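Long-range contacts in dihydroorotase (PDB 6L0A), which catalyses the reversible, zinc-dependent interconversion of N-carbamoyl-L-aspartate and dihydroorotate, the third step of de novo pyrimidine biosynthesis: residues C[13-18]-C[255-260]; C[28-33]-C[278-283]; C[47-52]-C[75-80]. One frame throughout, in Å; residues are numbered along the deposited sequence.

Contact 1: C[13-18]-C[255-260]; sequences MHVHVR and FGSDSA. With ZN (zinc ion), chain K; LMR ((2S)-2-hydroxybutanedioic acid), chain M.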
loop_
_atom_site.group_PDB
_atom_site.type_symbol
_atom_site.label_atom_id
_atom_site.label_comp_id
_atom_site.label_asym_id
_atom_site.label_seq_id
_atom_site.Cartn_x
_atom_site.Cartn_y
_atom_site.Cartn_z
ATOM N N MET C 13 19.490 17.282 -3.313
ATOM C CA MET C 13 19.788 16.954 -4.698
ATOM C C MET C 13 18.631 16.245 -5.407
ATOM O O MET C 13 18.863 15.509 -6.378
ATOM C CB MET C 13 21.078 16.139 -4.760
ATOM C CG MET C 13 22.322 16.982 -4.349
ATOM S SD MET C 13 22.355 18.658 -5.053
ATOM C CE MET C 13 24.103 19.057 -4.830
ATOM N N HIS C 14 17.385 16.495 -4.995
ATOM C CA HIS C 14 16.235 15.883 -5.677
ATOM C C HIS C 14 14.962 16.645 -5.284
ATOM O O HIS C 14 14.288 16.270 -4.328
ATOM C CB HIS C 14 16.128 14.411 -5.320
ATOM C CG HIS C 14 15.259 13.626 -6.254
ATOM N ND1 HIS C 14 15.637 12.408 -6.775
ATOM C CD2 HIS C 14 14.031 13.889 -6.767
ATOM C CE1 HIS C 14 14.678 11.951 -7.563
ATOM N NE2 HIS C 14 13.690 12.828 -7.572
ATOM N N VAL C 15 14.629 17.688 -6.051
ATOM C CA VAL C 15 13.562 18.628 -5.694
ATOM C C VAL C 15 12.559 18.730 -6.834
ATOM O O VAL C 15 12.950 18.867 -7.998
ATOM C CB VAL C 15 14.128 20.028 -5.361
ATOM C CG1 VAL C 15 13.007 21.049 -5.224
ATOM C CG2 VAL C 15 14.941 19.980 -4.073
ATOM N N HIS C 16 11.264 18.690 -6.499
ATOM C CA HIS C 16 10.187 19.034 -7.422
ATOM C C HIS C 16 9.544 20.343 -6.983
ATOM O O HIS C 16 9.063 20.446 -5.847
ATOM C CB HIS C 16 9.120 17.927 -7.464
ATOM C CG HIS C 16 9.618 16.615 -7.992
ATOM N ND1 HIS C 16 9.613 16.299 -9.335
ATOM C CD2 HIS C 16 10.144 15.541 -7.353
ATOM C CE1 HIS C 16 10.120 15.087 -9.499
ATOM N NE2 HIS C 16 10.451 14.605 -8.312
ATOM N N VAL C 17 9.503 21.336 -7.877
ATOM C CA VAL C 17 8.806 22.588 -7.592
ATOM C C VAL C 17 7.685 22.880 -8.576
ATOM O O VAL C 17 7.038 23.926 -8.460
ATOM C CB VAL C 17 9.766 23.798 -7.521
ATOM C CG1 VAL C 17 10.700 23.688 -6.310
ATOM C CG2 VAL C 17 10.539 23.941 -8.821
ATOM N N ARG C 18 7.428 21.996 -9.539
ATOM C CA ARG C 18 6.244 22.096 -10.411
ATOM C C ARG C 18 6.297 23.417 -11.199
ATOM O O ARG C 18 7.381 23.920 -11.531
ATOM C CB ARG C 18 4.961 21.917 -9.594
ATOM C CG ARG C 18 4.979 20.784 -8.573
ATOM C CD ARG C 18 5.098 19.430 -9.244
ATOM N NE ARG C 18 4.769 18.369 -8.292
ATOM C CZ ARG C 18 5.146 17.101 -8.426
ATOM N NH1 ARG C 18 5.868 16.719 -9.480
ATOM N NH2 ARG C 18 4.803 16.218 -7.494
ATOM N N PHE C 255 21.714 13.404 0.742
ATOM C CA PHE C 255 20.308 13.772 0.860
ATOM C C PHE C 255 19.729 14.202 -0.477
ATOM O O PHE C 255 20.261 15.101 -1.136
ATOM C CB PHE C 255 20.158 14.915 1.861
ATOM C CG PHE C 255 18.749 15.409 2.042
ATOM C CD1 PHE C 255 17.721 14.531 2.338
ATOM C CD2 PHE C 255 18.466 16.772 1.957
ATOM C CE1 PHE C 255 16.432 15.002 2.533
ATOM C CE2 PHE C 255 17.183 17.250 2.159
ATOM C CZ PHE C 255 16.162 16.358 2.452
ATOM N N GLY C 256 18.618 13.575 -0.861
ATOM C CA GLY C 256 17.772 14.098 -1.921
ATOM C C GLY C 256 16.343 13.894 -1.469
ATOM O O GLY C 256 15.931 12.749 -1.274
ATOM N N SER C 257 15.591 14.970 -1.258
ATOM C CA SER C 257 14.310 14.821 -0.571
ATOM C C SER C 257 13.285 14.090 -1.423
ATOM O O SER C 257 12.413 13.393 -0.889
ATOM C CB SER C 257 13.757 16.190 -0.180
ATOM O OG SER C 257 13.413 16.952 -1.323
ATOM N N ASP C 258 13.356 14.259 -2.738
ATOM C CA ASP C 258 12.234 13.941 -3.617
ATOM C C ASP C 258 10.949 14.554 -3.075
ATOM O O ASP C 258 9.881 13.943 -3.117
ATOM C CB ASP C 258 12.072 12.430 -3.814
ATOM C CG ASP C 258 11.175 12.102 -4.993
ATOM O OD1 ASP C 258 10.983 13.004 -5.830
ATOM O OD2 ASP C 258 10.623 10.975 -5.067
ATOM N N SER C 259 11.052 15.765 -2.524
ATOM C CA SER C 259 9.832 16.461 -2.131
ATOM C C SER C 259 8.964 16.679 -3.367
ATOM O O SER C 259 9.422 17.246 -4.365
ATOM C CB SER C 259 10.160 17.786 -1.445
ATOM O OG SER C 259 8.964 18.488 -1.154
ATOM N N ALA C 260 7.717 16.207 -3.301
ATOM C CA ALA C 260 6.834 16.105 -4.459
ATOM C C ALA C 260 5.494 16.719 -4.091
ATOM O O ALA C 260 4.613 16.032 -3.559
ATOM C CB ALA C 260 6.661 14.652 -4.895
HETATM ZN ZN ZN K . 11.550 12.813 -7.795
HETATM C C1 LMR M . 8.693 10.518 -8.025
HETATM O O1A LMR M . 9.837 10.935 -7.701
HETATM O O1B LMR M . 8.592 9.301 -8.285
HETATM C C2 LMR M . 7.451 11.436 -8.122
HETATM O O2 LMR M . 6.392 11.135 -7.234
HETATM C C3 LMR M . 7.799 12.823 -7.697
HETATM C C4 LMR M . 6.710 13.593 -8.408
HETATM O O4A LMR M . 5.477 13.501 -8.081
HETATM O O4B LMR M . 7.135 14.292 -9.338
HETATM O O HOH W 1 9.144 20.424 -3.002
#
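His14, His16 and Asp258 meet on one zinc ion, bound by NE2 of His14 at 2.1 Å, NE2 of His16 at 2.2 Å and OD1 of Asp258 at 2.0 Å; malate O1A and Lys98 complete its ligands. Both imidazoles use NE2, and OD1 of Asp258 lies in the plane of the His16 ring, at its edge. Asp258 runs alongside His14: its CB sits over one face of the His14 ring, 4.1 Å from the centroid, a CH-pi contact. His14 CG stands anti to the backbone N (chi1 -163°), which turns the ring toward the metal, while its ND1 is hydrogen-bonded to Glu179, a second-shell carboxylate that would help hold the ring's rotation. Packing is close where His14 CB rests 3.8 Å from Gly256 CA; a CB on Gly256 would clash with His14 CB. The backbones are tied by Met13 N to Phe255 O and by His16 N to Ser259 O. This is one half of the two-zinc centre of the amidohydrolase barrel: the HxH pair sits at the end of the first strand, 11-15, His14 in it and His16 just beyond, and Asp258 follows the last, 253-255. Away from the metal, a water bridges His16 O and Ser259 OG, which is also held by Ser279. At the partly exposed end, Arg18 grips the malate carboxylate edge-on with two bonds, NH1 to O4B at 2.7 Å and NH2 to O4A at 2.9 Å, and Ala260 CB packs against malate C3.

Contact 2: C[28-33]-C[278-283]; sequences PKIRDG and YSQSFA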
loop_
_atom_site.group_PDB
_atom_site.type_symbol
_atom_site.label_atom_id
_atom_site.label_comp_id
_atom_site.label_asym_id
_atom_site.label_seq_id
_atom_site.Cartn_x
_atom_site.Cartn_y
_atom_site.Cartn_z
ATOM N N PRO C 28 9.965 29.109 -2.613
ATOM C CA PRO C 28 10.528 29.746 -1.409
ATOM C C PRO C 28 10.731 28.785 -0.251
ATOM O O PRO C 28 11.572 29.058 0.616
ATOM C CB PRO C 28 9.497 30.833 -1.064
ATOM C CG PRO C 28 8.761 31.096 -2.335
ATOM C CD PRO C 28 8.694 29.738 -3.016
ATOM N N LYS C 29 9.988 27.671 -0.199
ATOM C CA LYS C 29 10.131 26.731 0.906
ATOM C C LYS C 29 11.437 25.949 0.865
ATOM O O LYS C 29 11.789 25.317 1.868
ATOM C CB LYS C 29 8.951 25.749 0.925
ATOM C CG LYS C 29 7.589 26.424 0.832
ATOM C CD LYS C 29 7.315 27.211 2.110
ATOM C CE LYS C 29 5.872 27.692 2.166
ATOM N NZ LYS C 29 5.618 28.712 1.115
ATOM N N ILE C 30 12.153 25.949 -0.266
ATOM C CA ILE C 30 13.479 25.344 -0.280
ATOM C C ILE C 30 14.350 25.998 0.784
ATOM O O ILE C 30 14.883 25.329 1.677
ATOM C CB ILE C 30 14.106 25.448 -1.683
ATOM C CG1 ILE C 30 13.219 24.728 -2.716
ATOM C CG2 ILE C 30 15.514 24.877 -1.674
ATOM C CD1 ILE C 30 13.566 25.016 -4.186
ATOM N N ARG C 31 14.449 27.329 0.741
ATOM C CA ARG C 31 15.208 28.047 1.763
ATOM C C ARG C 31 14.602 27.864 3.150
ATOM O O ARG C 31 15.329 27.628 4.121
ATOM C CB ARG C 31 15.298 29.534 1.414
ATOM C CG ARG C 31 16.392 30.256 2.220
ATOM C CD ARG C 31 16.582 31.685 1.761
ATOM N NE ARG C 31 17.099 32.527 2.837
ATOM C CZ ARG C 31 18.386 32.809 3.031
ATOM N NH1 ARG C 31 19.319 32.331 2.218
ATOM N NH2 ARG C 31 18.737 33.590 4.039
ATOM N N ASP C 32 13.271 27.946 3.262
ATOM C CA ASP C 32 12.633 27.869 4.576
ATOM C C ASP C 32 12.922 26.542 5.261
ATOM O O ASP C 32 13.084 26.490 6.487
ATOM C CB ASP C 32 11.125 28.089 4.447
ATOM C CG ASP C 32 10.779 29.489 3.982
ATOM O OD1 ASP C 32 11.686 30.343 3.910
ATOM O OD2 ASP C 32 9.596 29.734 3.681
ATOM N N GLY C 33 12.987 25.454 4.487
ATOM C CA GLY C 33 13.352 24.155 5.003
ATOM C C GLY C 33 14.822 23.931 5.266
ATOM O O GLY C 33 15.203 22.848 5.719
ATOM N N TYR C 278 5.440 15.472 0.371
ATOM C CA TYR C 278 5.911 16.856 0.397
ATOM C C TYR C 278 6.721 17.098 1.666
ATOM O O TYR C 278 6.160 17.199 2.763
ATOM C CB TYR C 278 4.758 17.853 0.314
ATOM C CG TYR C 278 5.282 19.262 0.472
ATOM C CD1 TYR C 278 5.954 19.883 -0.568
ATOM C CD2 TYR C 278 5.162 19.943 1.680
ATOM C CE1 TYR C 278 6.474 21.177 -0.429
ATOM C CE2 TYR C 278 5.684 21.241 1.834
ATOM C CZ TYR C 278 6.343 21.841 0.776
ATOM O OH TYR C 278 6.860 23.123 0.920
ATOM N N SER C 279 8.036 17.253 1.510
ATOM C CA SER C 279 8.921 17.425 2.648
ATOM C C SER C 279 9.703 18.736 2.621
ATOM O O SER C 279 10.495 18.975 3.539
ATOM C CB SER C 279 9.906 16.248 2.741
ATOM O OG SER C 279 10.652 16.120 1.541
ATOM N N GLN C 280 9.501 19.594 1.618
ATOM C CA GLN C 280 10.409 20.735 1.438
ATOM C C GLN C 280 10.385 21.676 2.636
ATOM O O GLN C 280 11.442 22.143 3.080
ATOM C CB GLN C 280 10.060 21.505 0.173
ATOM C CG GLN C 280 11.254 22.232 -0.424
ATOM C CD GLN C 280 12.216 21.265 -1.083
ATOM O OE1 GLN C 280 11.896 20.674 -2.113
ATOM N NE2 GLN C 280 13.387 21.065 -0.474
ATOM N N SER C 281 9.193 21.964 3.172
ATOM C CA SER C 281 9.045 23.002 4.198
ATOM C C SER C 281 9.834 22.716 5.471
ATOM O O SER C 281 10.121 23.651 6.234
ATOM C CB SER C 281 7.566 23.192 4.552
ATOM O OG SER C 281 6.860 23.896 3.536
ATOM N N PHE C 282 10.185 21.461 5.741
ATOM C CA PHE C 282 10.926 21.134 6.952
ATOM C C PHE C 282 12.041 20.154 6.653
ATOM O O PHE C 282 12.410 19.349 7.510
ATOM C CB PHE C 282 9.988 20.590 8.039
ATOM C CG PHE C 282 8.886 21.544 8.385
ATOM C CD1 PHE C 282 9.087 22.530 9.340
ATOM C CD2 PHE C 282 7.669 21.491 7.733
ATOM C CE1 PHE C 282 8.083 23.428 9.650
ATOM C CE2 PHE C 282 6.663 22.390 8.032
ATOM C CZ PHE C 282 6.873 23.360 8.993
ATOM N N ALA C 283 12.601 20.238 5.441
ATOM C CA ALA C 283 13.512 19.218 4.934
ATOM C C ALA C 283 14.638 18.912 5.918
ATOM O O ALA C 283 14.807 17.771 6.350
ATOM C CB ALA C 283 14.068 19.670 3.579
HETATM O O HOH W 2 13.951 22.592 1.878
HETATM O O HOH W 3 12.187 24.510 8.439
#
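Tyr278 lays its hydroxyl across the root of Lys29 at about a right angle, OH lying 3.4 Å from both CB and CG of the lysine. The phenol oxygen is hydrogen-bonded to Ser281 OG at 2.7 Å, in the plane of the ring, so the two make a pair of hydroxyls against the aliphatic part of Lys29; the ammonium group turns back to Leu25 O. Gln280 reaches the helix next. Its CG, anti to the backbone N (chi1 -153°), packs against Ile30 CG1 at 3.9 Å, and the bend at chi2 carries NE2 to water 2 and to Asp12. That water is also hydrogen-bonded to Ile30 O and Gln280 O, bridging the two backbones. Gly33 CA approaches Gln280 O at 3.4 Å in a CA-H...O contact, where any side chain on Gly33 would clash. Ser281 puts its OG 3.6 Å from Lys29 CD, while its carbonyl shares water 3 with Asp32 O. Phe282 is at the N-cap position and Ala283 begins helix 283-293, Ala283 CB lying 4.0 Å from Gly33 O. Thus the end of the first barrel helix, 20-32, packs against the start of helix 283-293, neighbours around the outside of the amidohydrolase barrel.

Contact 3: C[47-52]-C[75-80]; sequences PITTLD and YLSKDL
Loops that follow two successive barrel strands, 37-40 and 69-71, meet near the active site, the first leading into helix 51-64 and the second into helix 82-90. Pro47 CB lies over one face of the Tyr75 ring, 3.5 Å from the centroid and 17° off the ring normal, a CH-pi contact with the proline crossing the phenol obliquely. Tyr75 CG stands anti to the backbone N (chi1 -178°), which swings the ring beneath the proline, and the hydroxyl at its far end is hydrogen-bonded to Asn107 O. The Tyr75 backbone is held as well: its N donates to Ile48 O at 2.9 Å in an almost straight bond of 172°. Replacing Tyr75 with an alanine would probably open a gap under Pro47 and leave Asn107 O without its phenol donor. Thr49 carries the other half of the contact with its carbon atoms. CG2 touches Ser77 OG at 3.4 Å and lies 3.8 Å from Tyr75 O, while CB meets Leu80 CD1 at 3.6 Å. The same Ser77 OG accepts from Asp79 N in an ST turn, within the type I turn from Ser77 to Leu80; this folds the chain back and brings Leu80 beside the threonine. Leu80 also packs on Ile123 of helix 121-130. Tyr75 further meets the ring of Tyr100, so the aromatic side chain is shared among several loops. Such packing between neighbouring strand-to-helix loops is characteristic of the active-site end of a TIM barrel, here that of a class II dihydroorotase.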
loop_
_atom_site.group_PDB
_atom_site.type_symbol
_atom_site.label_atom_id
_atom_site.label_comp_id
_atom_site.label_asym_id
_atom_site.label_seq_id
_atom_site.Cartn_x
_atom_site.Cartn_y
_atom_site.Cartn_z
ATOM N N PRO C 47 7.634 17.469 -20.487
ATOM C CA PRO C 47 8.923 17.323 -19.798
ATOM C C PRO C 47 9.942 18.304 -20.346
ATOM O O PRO C 47 9.879 18.716 -21.508
ATOM C CB PRO C 47 9.337 15.879 -20.105
ATOM C CG PRO C 47 8.509 15.484 -21.313
ATOM C CD PRO C 47 7.221 16.230 -21.165
ATOM N N ILE C 48 10.910 18.654 -19.505
ATOM C CA ILE C 48 11.959 19.581 -19.918
ATOM C C ILE C 48 12.951 18.837 -20.801
ATOM O O ILE C 48 13.782 18.067 -20.309
ATOM C CB ILE C 48 12.678 20.199 -18.718
ATOM C CG1 ILE C 48 11.676 20.803 -17.742
ATOM C CG2 ILE C 48 13.688 21.221 -19.233
ATOM C CD1 ILE C 48 12.351 21.439 -16.541
ATOM N N THR C 49 12.902 19.102 -22.113
ATOM C CA THR C 49 13.786 18.439 -23.059
ATOM C C THR C 49 14.411 19.415 -24.048
ATOM O O THR C 49 14.992 18.971 -25.045
ATOM C CB THR C 49 13.034 17.354 -23.838
ATOM O OG1 THR C 49 12.031 17.973 -24.662
ATOM C CG2 THR C 49 12.359 16.366 -22.884
ATOM N N THR C 50 14.285 20.723 -23.825
ATOM C CA THR C 50 14.840 21.702 -24.746
ATOM C C THR C 50 15.617 22.764 -23.980
ATOM O O THR C 50 15.345 23.057 -22.810
ATOM C CB THR C 50 13.751 22.359 -25.603
ATOM O OG1 THR C 50 12.836 23.075 -24.766
ATOM C CG2 THR C 50 12.997 21.303 -26.424
ATOM N N LEU C 51 16.600 23.333 -24.674
ATOM C CA LEU C 51 17.484 24.320 -24.070
ATOM C C LEU C 51 16.715 25.537 -23.578
ATOM O O LEU C 51 16.921 26.004 -22.453
ATOM C CB LEU C 51 18.539 24.732 -25.094
ATOM C CG LEU C 51 19.780 25.446 -24.568
ATOM C CD1 LEU C 51 20.346 24.711 -23.380
ATOM C CD2 LEU C 51 20.809 25.550 -25.672
ATOM N N ASP C 52 15.843 26.094 -24.421
ATOM C CA ASP C 52 15.167 27.328 -24.034
ATOM C C ASP C 52 14.250 27.108 -22.834
ATOM O O ASP C 52 14.147 27.977 -21.961
ATOM C CB ASP C 52 14.393 27.897 -25.225
ATOM C CG ASP C 52 15.318 28.436 -26.311
ATOM O OD1 ASP C 52 16.476 28.784 -25.993
ATOM O OD2 ASP C 52 14.891 28.508 -27.485
ATOM N N TYR C 75 14.996 15.836 -18.874
ATOM C CA TYR C 75 14.257 14.582 -18.765
ATOM C C TYR C 75 14.715 13.648 -19.880
ATOM O O TYR C 75 14.794 14.060 -21.040
ATOM C CB TYR C 75 12.778 14.928 -18.888
ATOM C CG TYR C 75 11.712 13.874 -18.766
ATOM C CD1 TYR C 75 11.461 12.975 -19.800
ATOM C CD2 TYR C 75 10.879 13.850 -17.653
ATOM C CE1 TYR C 75 10.424 12.050 -19.699
ATOM C CE2 TYR C 75 9.844 12.936 -17.546
ATOM C CZ TYR C 75 9.627 12.039 -18.565
ATOM O OH TYR C 75 8.592 11.139 -18.453
ATOM N N LEU C 76 15.035 12.399 -19.541
ATOM C CA LEU C 76 15.542 11.474 -20.561
ATOM C C LEU C 76 14.385 11.042 -21.457
ATOM O O LEU C 76 13.559 10.208 -21.077
ATOM C CB LEU C 76 16.232 10.274 -19.916
ATOM C CG LEU C 76 16.988 9.341 -20.892
ATOM C CD1 LEU C 76 18.134 10.082 -21.537
ATOM C CD2 LEU C 76 17.524 8.094 -20.195
ATOM N N SER C 77 14.315 11.598 -22.663
ATOM C CA SER C 77 13.156 11.361 -23.516
ATOM C C SER C 77 13.588 10.972 -24.921
ATOM O O SER C 77 14.748 11.127 -25.308
ATOM C CB SER C 77 12.225 12.582 -23.582
ATOM O OG SER C 77 12.561 13.452 -24.644
ATOM N N LYS C 78 12.616 10.440 -25.664
ATOM C CA LYS C 78 12.840 10.089 -27.063
ATOM C C LYS C 78 13.387 11.244 -27.884
ATOM O O LYS C 78 14.113 10.999 -28.855
ATOM C CB LYS C 78 11.501 9.649 -27.688
ATOM C CG LYS C 78 10.954 8.321 -27.232
ATOM C CD LYS C 78 9.609 8.097 -27.902
ATOM C CE LYS C 78 8.501 8.204 -26.891
ATOM N NZ LYS C 78 8.759 7.248 -25.786
ATOM N N ASP C 79 13.092 12.481 -27.484
ATOM C CA ASP C 79 13.423 13.655 -28.272
ATOM C C ASP C 79 14.854 14.132 -28.060
ATOM O O ASP C 79 15.374 14.886 -28.889
ATOM C CB ASP C 79 12.442 14.782 -27.940
ATOM C CG ASP C 79 10.993 14.385 -28.196
ATOM O OD1 ASP C 79 10.751 13.557 -29.104
ATOM O OD2 ASP C 79 10.099 14.872 -27.473
ATOM N N LEU C 80 15.508 13.693 -26.986
ATOM C CA LEU C 80 16.861 14.144 -26.688
ATOM C C LEU C 80 17.851 13.657 -27.745
ATOM O O LEU C 80 17.725 12.552 -28.288
ATOM C CB LEU C 80 17.276 13.636 -25.307
ATOM C CG LEU C 80 17.345 14.618 -24.145
ATOM C CD1 LEU C 80 16.083 15.468 -24.069
ATOM C CD2 LEU C 80 17.549 13.843 -22.847
#

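In the fold
Contact 1 holds the zinc and malate site and lies about 5 Å from the centre of the chain, whereas contact 2 is centred about 13 Å and contact 3 about 19 Å from it. Contacts 1 and 2 have centres about 10 Å apart and touch: Ser259 OG to Ser279 N is 3.1 Å, a probable hydrogen bond, and Val15 CG1 packs on Gln280 OE1 at 3.3 Å. The Gln280 side chain of contact 2 is about 7 Å from that of His16 and about 10 Å from a zinc ion. Contact 3 is separate, its nearest atoms about 7 Å from contact 1, yet the Tyr75 side chain comes within about 9 Å of malate. In sequence it is nested inside the loops closed by contacts 1 and 2.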